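Local coordinates for protein possible thiamine biosynthesis enzyme (Candida albicans, PDB 2X7P) that is of unknown function but probably binds a small solute, perhaps one related to thiamine, in the cleft of a two-lobed binding-protein fold, at residues Leu100-Thr105 with Ile190-Gln195; Tyr131-Val136 with Ile196-Ser201. The protein carries 1 engineered substitution. One frame throughout, in Å; residues are numbered along the deposited sequence.

Interaction 1. Residues Leu100-Thr105 with Ile190-Gln195; sequences LWAVST and IKQIDQ. With CO2 (carbon dioxide), chain L.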
loop_
_atom_site.group_PDB
_atom_site.type_symbol
_atom_site.label_atom_id
_atom_site.label_comp_id
_atom_site.label_asym_id
_atom_site.label_seq_id
_atom_site.Cartn_x
_atom_site.Cartn_y
_atom_site.Cartn_z
ATOM N N LEU A 100 1.616 5.080 -7.759
ATOM C CA LEU A 100 1.850 6.386 -8.363
ATOM C C LEU A 100 1.406 7.516 -7.440
ATOM O O LEU A 100 0.214 7.694 -7.190
ATOM C CB LEU A 100 1.133 6.494 -9.711
ATOM C CG LEU A 100 1.294 7.821 -10.457
ATOM C CD1 LEU A 100 2.765 8.128 -10.695
ATOM C CD2 LEU A 100 0.529 7.794 -11.770
ATOM N N TRP A 101 2.374 8.274 -6.936
ATOM C CA TRP A 101 2.088 9.412 -6.073
ATOM C C TRP A 101 2.074 10.710 -6.870
ATOM O O TRP A 101 2.997 10.992 -7.632
ATOM C CB TRP A 101 3.115 9.501 -4.941
ATOM C CG TRP A 101 2.962 8.434 -3.899
ATOM C CD1 TRP A 101 3.346 7.128 -4.000
ATOM C CD2 TRP A 101 2.391 8.584 -2.594
ATOM N NE1 TRP A 101 3.045 6.456 -2.841
ATOM C CE2 TRP A 101 2.458 7.326 -1.961
ATOM C CE3 TRP A 101 1.826 9.659 -1.900
ATOM C CZ2 TRP A 101 1.984 7.115 -0.668
ATOM C CZ3 TRP A 101 1.356 9.446 -0.616
ATOM C CH2 TRP A 101 1.437 8.185 -0.014
ATOM N N ALA A 102 1.019 11.496 -6.691
ATOM C CA ALA A 102 0.895 12.776 -7.376
ATOM C C ALA A 102 1.218 13.933 -6.437
ATOM O O ALA A 102 0.733 13.983 -5.308
ATOM C CB ALA A 102 -0.503 12.932 -7.955
ATOM N N VAL A 103 2.045 14.858 -6.912
ATOM C CA VAL A 103 2.375 16.054 -6.149
ATOM C C VAL A 103 1.409 17.174 -6.525
ATOM O O VAL A 103 1.388 17.625 -7.670
ATOM C CB VAL A 103 3.822 16.510 -6.409
ATOM C CG1 VAL A 103 4.162 17.711 -5.540
ATOM C CG2 VAL A 103 4.792 15.368 -6.148
ATOM N N SER A 104 0.610 17.616 -5.560
ATOM C CA SER A 104 -0.436 18.598 -5.827
ATOM C C SER A 104 -0.225 19.923 -5.100
ATOM O O SER A 104 0.579 20.022 -4.175
ATOM C CB SER A 104 -1.807 18.028 -5.451
ATOM O OG SER A 104 -2.091 16.848 -6.179
ATOM N N THR A 105 -0.964 20.936 -5.539
ATOM C CA THR A 105 -0.985 22.236 -4.881
ATOM C C THR A 105 -2.313 22.916 -5.202
ATOM O O THR A 105 -3.128 22.369 -5.943
ATOM C CB THR A 105 0.184 23.127 -5.340
ATOM O OG1 THR A 105 0.194 24.341 -4.576
ATOM C CG2 THR A 105 0.056 23.460 -6.818
ATOM N N ILE A 190 -7.671 21.185 -7.026
ATOM C CA ILE A 190 -6.217 21.174 -6.922
ATOM C C ILE A 190 -5.597 20.934 -8.293
ATOM O O ILE A 190 -6.281 20.505 -9.222
ATOM C CB ILE A 190 -5.719 20.090 -5.947
ATOM C CG1 ILE A 190 -6.209 18.709 -6.389
ATOM C CG2 ILE A 190 -6.179 20.394 -4.529
ATOM C CD1 ILE A 190 -5.769 17.583 -5.477
ATOM N N LYS A 191 -4.304 21.214 -8.420
ATOM C CA LYS A 191 -3.607 20.998 -9.683
ATOM C C LYS A 191 -2.335 20.180 -9.488
ATOM O O LYS A 191 -1.702 20.235 -8.433
ATOM C CB LYS A 191 -3.284 22.330 -10.366
ATOM C CG LYS A 191 -2.232 23.163 -9.656
ATOM C CD LYS A 191 -1.888 24.407 -10.459
ATOM C CE LYS A 191 -0.791 25.213 -9.785
ATOM N NZ LYS A 191 -0.430 26.425 -10.568
ATOM N N GLN A 192 -1.970 19.419 -10.514
ATOM C CA GLN A 192 -0.792 18.563 -10.461
ATOM C C GLN A 192 0.456 19.303 -10.931
ATOM O O GLN A 192 0.443 19.966 -11.966
ATOM C CB GLN A 192 -1.009 17.313 -11.314
ATOM C CG GLN A 192 0.233 16.457 -11.495
ATOM C CD GLN A 192 -0.027 15.236 -12.354
ATOM O OE1 GLN A 192 -0.997 14.508 -12.141
ATOM N NE2 GLN A 192 0.841 15.005 -13.331
ATOM N N ILE A 193 1.534 19.183 -10.163
ATOM C CA ILE A 193 2.799 19.813 -10.525
ATOM C C ILE A 193 3.901 18.780 -10.732
ATOM O O ILE A 193 4.987 19.110 -11.207
ATOM C CB ILE A 193 3.254 20.835 -9.464
ATOM C CG1 ILE A 193 3.457 20.149 -8.112
ATOM C CG2 ILE A 193 2.247 21.970 -9.349
ATOM C CD1 ILE A 193 3.937 21.082 -7.021
ATOM N N ASP A 194 3.617 17.531 -10.376
ATOM C CA ASP A 194 4.589 16.457 -10.539
ATOM C C ASP A 194 4.003 15.092 -10.181
ATOM O O ASP A 194 2.954 15.002 -9.545
ATOM C CB ASP A 194 5.832 16.729 -9.688
ATOM C CG ASP A 194 7.062 16.018 -10.211
ATOM O OD1 ASP A 194 7.007 15.500 -11.344
ATOM O OD2 ASP A 194 8.084 15.982 -9.494
ATOM N N GLN A 195 4.689 14.034 -10.604
ATOM C CA GLN A 195 4.306 12.667 -10.265
ATOM C C GLN A 195 5.540 11.857 -9.889
ATOM O O GLN A 195 6.606 12.031 -10.478
ATOM C CB GLN A 195 3.591 11.994 -11.438
ATOM C CG GLN A 195 2.216 12.557 -11.751
ATOM C CD GLN A 195 1.529 11.801 -12.874
ATOM O OE1 GLN A 195 2.146 10.979 -13.551
ATOM N NE2 GLN A 195 0.245 12.076 -13.074
HETATM C C CO2 L . -2.126 7.853 0.493
HETATM O O1 CO2 L . -2.491 7.890 -0.673
HETATM O O2 CO2 L . -1.763 7.815 1.660
#

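Interaction 2. Residues Tyr131-Val136 with Ile196-Ser201; sequences YVMSFV and IYTPWS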
loop_
_atom_site.group_PDB
_atom_site.type_symbol
_atom_site.label_atom_id
_atom_site.label_comp_id
_atom_site.label_asym_id
_atom_site.label_seq_id
_atom_site.Cartn_x
_atom_site.Cartn_y
_atom_site.Cartn_z
ATOM N N TYR A 131 4.718 11.692 3.719
ATOM C CA TYR A 131 5.933 12.217 4.330
ATOM C C TYR A 131 7.179 11.535 3.775
ATOM O O TYR A 131 8.153 12.197 3.420
ATOM C CB TYR A 131 5.873 12.055 5.851
ATOM C CG TYR A 131 7.179 12.338 6.559
ATOM C CD1 TYR A 131 7.533 13.633 6.912
ATOM C CD2 TYR A 131 8.054 11.308 6.880
ATOM C CE1 TYR A 131 8.726 13.895 7.562
ATOM C CE2 TYR A 131 9.247 11.560 7.530
ATOM C CZ TYR A 131 9.577 12.855 7.869
ATOM O OH TYR A 131 10.765 13.109 8.515
ATOM N N VAL A 132 7.142 10.210 3.702
ATOM C CA VAL A 132 8.285 9.437 3.230
ATOM C C VAL A 132 8.588 9.708 1.758
ATOM O O VAL A 132 9.750 9.798 1.361
ATOM C CB VAL A 132 8.067 7.924 3.432
ATOM C CG1 VAL A 132 9.253 7.138 2.893
ATOM C CG2 VAL A 132 7.842 7.615 4.904
HETATM N N MSE A 133 7.537 9.843 0.954
HETATM C CA MSE A 133 7.697 10.055 -0.483
HETATM C C MSE A 133 8.270 11.431 -0.817
HETATM O O MSE A 133 8.767 11.649 -1.922
HETATM C CB MSE A 133 6.368 9.841 -1.212
HETATM C CG MSE A 133 5.902 8.394 -1.236
HETATM SE SE MSE A 133 7.183 7.207 -2.111
HETATM C CE MSE A 133 7.174 8.009 -3.888
ATOM N N SER A 134 8.201 12.358 0.135
ATOM C CA SER A 134 8.749 13.693 -0.075
ATOM C C SER A 134 10.268 13.624 -0.192
ATOM O O SER A 134 10.889 14.459 -0.849
ATOM C CB SER A 134 8.351 14.636 1.064
ATOM O OG SER A 134 9.069 14.344 2.249
ATOM N N PHE A 135 10.856 12.619 0.448
ATOM C CA PHE A 135 12.299 12.411 0.392
ATOM C C PHE A 135 12.713 11.820 -0.951
ATOM O O PHE A 135 13.800 12.105 -1.454
ATOM C CB PHE A 135 12.756 11.506 1.537
ATOM C CG PHE A 135 12.607 12.128 2.895
ATOM C CD1 PHE A 135 11.411 12.033 3.588
ATOM C CD2 PHE A 135 13.660 12.811 3.479
ATOM C CE1 PHE A 135 11.270 12.606 4.836
ATOM C CE2 PHE A 135 13.524 13.387 4.729
ATOM C CZ PHE A 135 12.329 13.284 5.407
ATOM N N VAL A 136 11.842 10.999 -1.526
ATOM C CA VAL A 136 12.087 10.428 -2.845
ATOM C C VAL A 136 11.979 11.518 -3.905
ATOM O O VAL A 136 12.746 11.542 -4.868
ATOM C CB VAL A 136 11.088 9.302 -3.170
ATOM C CG1 VAL A 136 11.342 8.751 -4.565
ATOM C CG2 VAL A 136 11.179 8.197 -2.131
ATOM N N ILE A 196 5.394 10.969 -8.910
ATOM C CA ILE A 196 6.510 10.146 -8.455
ATOM C C ILE A 196 6.074 8.714 -8.163
ATOM O O ILE A 196 5.143 8.483 -7.393
ATOM C CB ILE A 196 7.161 10.730 -7.185
ATOM C CG1 ILE A 196 7.702 12.136 -7.450
ATOM C CG2 ILE A 196 8.280 9.823 -6.697
ATOM C CD1 ILE A 196 8.878 12.167 -8.402
ATOM N N TYR A 197 6.755 7.755 -8.781
ATOM C CA TYR A 197 6.502 6.345 -8.506
ATOM C C TYR A 197 7.261 5.894 -7.265
ATOM O O TYR A 197 8.308 6.448 -6.931
ATOM C CB TYR A 197 6.909 5.476 -9.698
ATOM C CG TYR A 197 5.891 5.437 -10.815
ATOM C CD1 TYR A 197 4.733 4.682 -10.697
ATOM C CD2 TYR A 197 6.096 6.144 -11.993
ATOM C CE1 TYR A 197 3.801 4.638 -11.717
ATOM C CE2 TYR A 197 5.170 6.107 -13.018
ATOM C CZ TYR A 197 4.025 5.353 -12.875
ATOM O OH TYR A 197 3.100 5.311 -13.893
ATOM N N THR A 198 6.725 4.888 -6.582
ATOM C CA THR A 198 7.422 4.281 -5.457
ATOM C C THR A 198 8.492 3.333 -5.981
ATOM O O THR A 198 8.242 2.560 -6.905
ATOM C CB THR A 198 6.460 3.496 -4.547
ATOM O OG1 THR A 198 5.819 2.461 -5.304
ATOM C CG2 THR A 198 5.403 4.418 -3.960
ATOM N N PRO A 199 9.696 3.395 -5.394
ATOM C CA PRO A 199 10.801 2.520 -5.799
ATOM C C PRO A 199 10.437 1.049 -5.636
ATOM O O PRO A 199 10.991 0.192 -6.324
ATOM C CB PRO A 199 11.917 2.891 -4.817
ATOM C CG PRO A 199 11.585 4.272 -4.364
ATOM C CD PRO A 199 10.090 4.333 -4.330
ATOM N N TRP A 200 9.506 0.771 -4.729
ATOM C CA TRP A 200 9.126 -0.596 -4.395
ATOM C C TRP A 200 7.777 -0.974 -4.994
ATOM O O TRP A 200 7.078 -0.133 -5.557
ATOM C CB TRP A 200 9.063 -0.752 -2.876
ATOM C CG TRP A 200 8.204 0.288 -2.220
ATOM C CD1 TRP A 200 6.846 0.268 -2.089
ATOM C CD2 TRP A 200 8.646 1.511 -1.616
ATOM N NE1 TRP A 200 6.415 1.397 -1.438
ATOM C CE2 TRP A 200 7.501 2.177 -1.136
ATOM C CE3 TRP A 200 9.899 2.103 -1.431
ATOM C CZ2 TRP A 200 7.571 3.406 -0.483
ATOM C CZ3 TRP A 200 9.965 3.324 -0.783
ATOM C CH2 TRP A 200 8.810 3.962 -0.318
ATOM N N SER A 201 7.418 -2.248 -4.869
ATOM C CA SER A 201 6.085 -2.707 -5.241
ATOM C C SER A 201 5.077 -2.172 -4.231
ATOM O O SER A 201 5.383 -2.052 -3.046
ATOM C CB SER A 201 6.033 -4.234 -5.297
ATOM O OG SER A 201 6.916 -4.738 -6.283
#

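Interaction 1. Residues Leu100-Thr105 with Ile190-Gln195
V103 crosses I193 and runs alongside D194: its CG1 packs against CG1 of I193 at 3.6 Å, while its CB and CG2 lie beside CB of D194. Both residues face V103 because the strand 190-195 carries a classic beta bulge, with I193 inserted between the pairs V103-D194 and S104-Q192. V103 hydrogen-bonds to each bulge residue. Its N reaches O of D194 at 2.8 Å, coming from above the carbonyl plane, whereas N of I193 meets O of V103 at 2.9 Å on an almost straight line (179°). Beyond the bulge T105 and K191 exchange two backbone bonds. The K191 chain, extended past CG, passes CG2 of T105 with its CE at 3.5 Å and delivers NZ to O of R109 and O of V112. NE2 of Q195 comes within 2.9 Å of OE1 of Q192 at nearly a right angle to its C=O (96°), a poorly directed bond whose amide placement is doubtful. CH2 of W101 lies 3.6 Å from C of the carbon dioxide. The antiparallel pair forms one side of a five-stranded mixed sheet, strand 190-197 outermost within the chain and 173-177 flanking 100-106. L137 of helix 129-141 covers V103 and D194; Y185 of helix 178-186 packs on A102 and Q192.

Interaction 2. Residues Tyr131-Val136 with Ile196-Ser201
OG1 of T198 is held twice: it donates to O of W200 at 2.9 Å, bridging the turn around P199, and takes a bond from N of L99. With OG1 sitting between the backbone N and the carbonyl carbon (chi1 59°), the methyl CG2 is left to meet the helix, where it lies 3.8 Å from SE of the selenomethionine M133. That side chain does most of the work across the contact. Bends at both chi2 and chi3 curl its CE round to CG2 of I196 at 3.5 Å and close to O of Y197 at 3.6 Å. SE also approaches CH2 of W200 at 4.0 Å, a Met-aromatic contact in which selenium stands obliquely to the six-membered ring, 48° off its normal. One face of the same indole is covered by CB of T198 and CD of P199, near the rim. One turn further along the helix, CG1 of V136 rests on CG2 of I196 at 3.9 Å. No hydrogen bond crosses between the two segments, which meet mainly through methyl groups, selenium and an indole ring. E75 makes a weak bond to NE1 of W200. The run leading out of strand 190-197 through T198 to S201 belongs to one of the two linkers between the sheets, a layout characteristic of type II periplasmic-binding-protein folds, here packed against a helix of one lobe.

How the interactions relate
The two contacts lie about 13 Å apart, centre to centre, and share strand 190-197: interaction 1 uses its first six residues, interaction 2 its end and the linker that follows. Along the chain their segments alternate, in the order 100-105, 131-136, 190-195, 196-201. They also touch directly. O of W101 probably bonds to N of I196, extending the strand pairing, and the W101 indole packs against both M133 and T198. Interaction 1 thus builds the edge of one lobe's sheet, and interaction 2 fastens helix 129-141 to the point where the chain leaves it for strand 203-208 of the other sheet, consistent with a place beside the interlobe hinge.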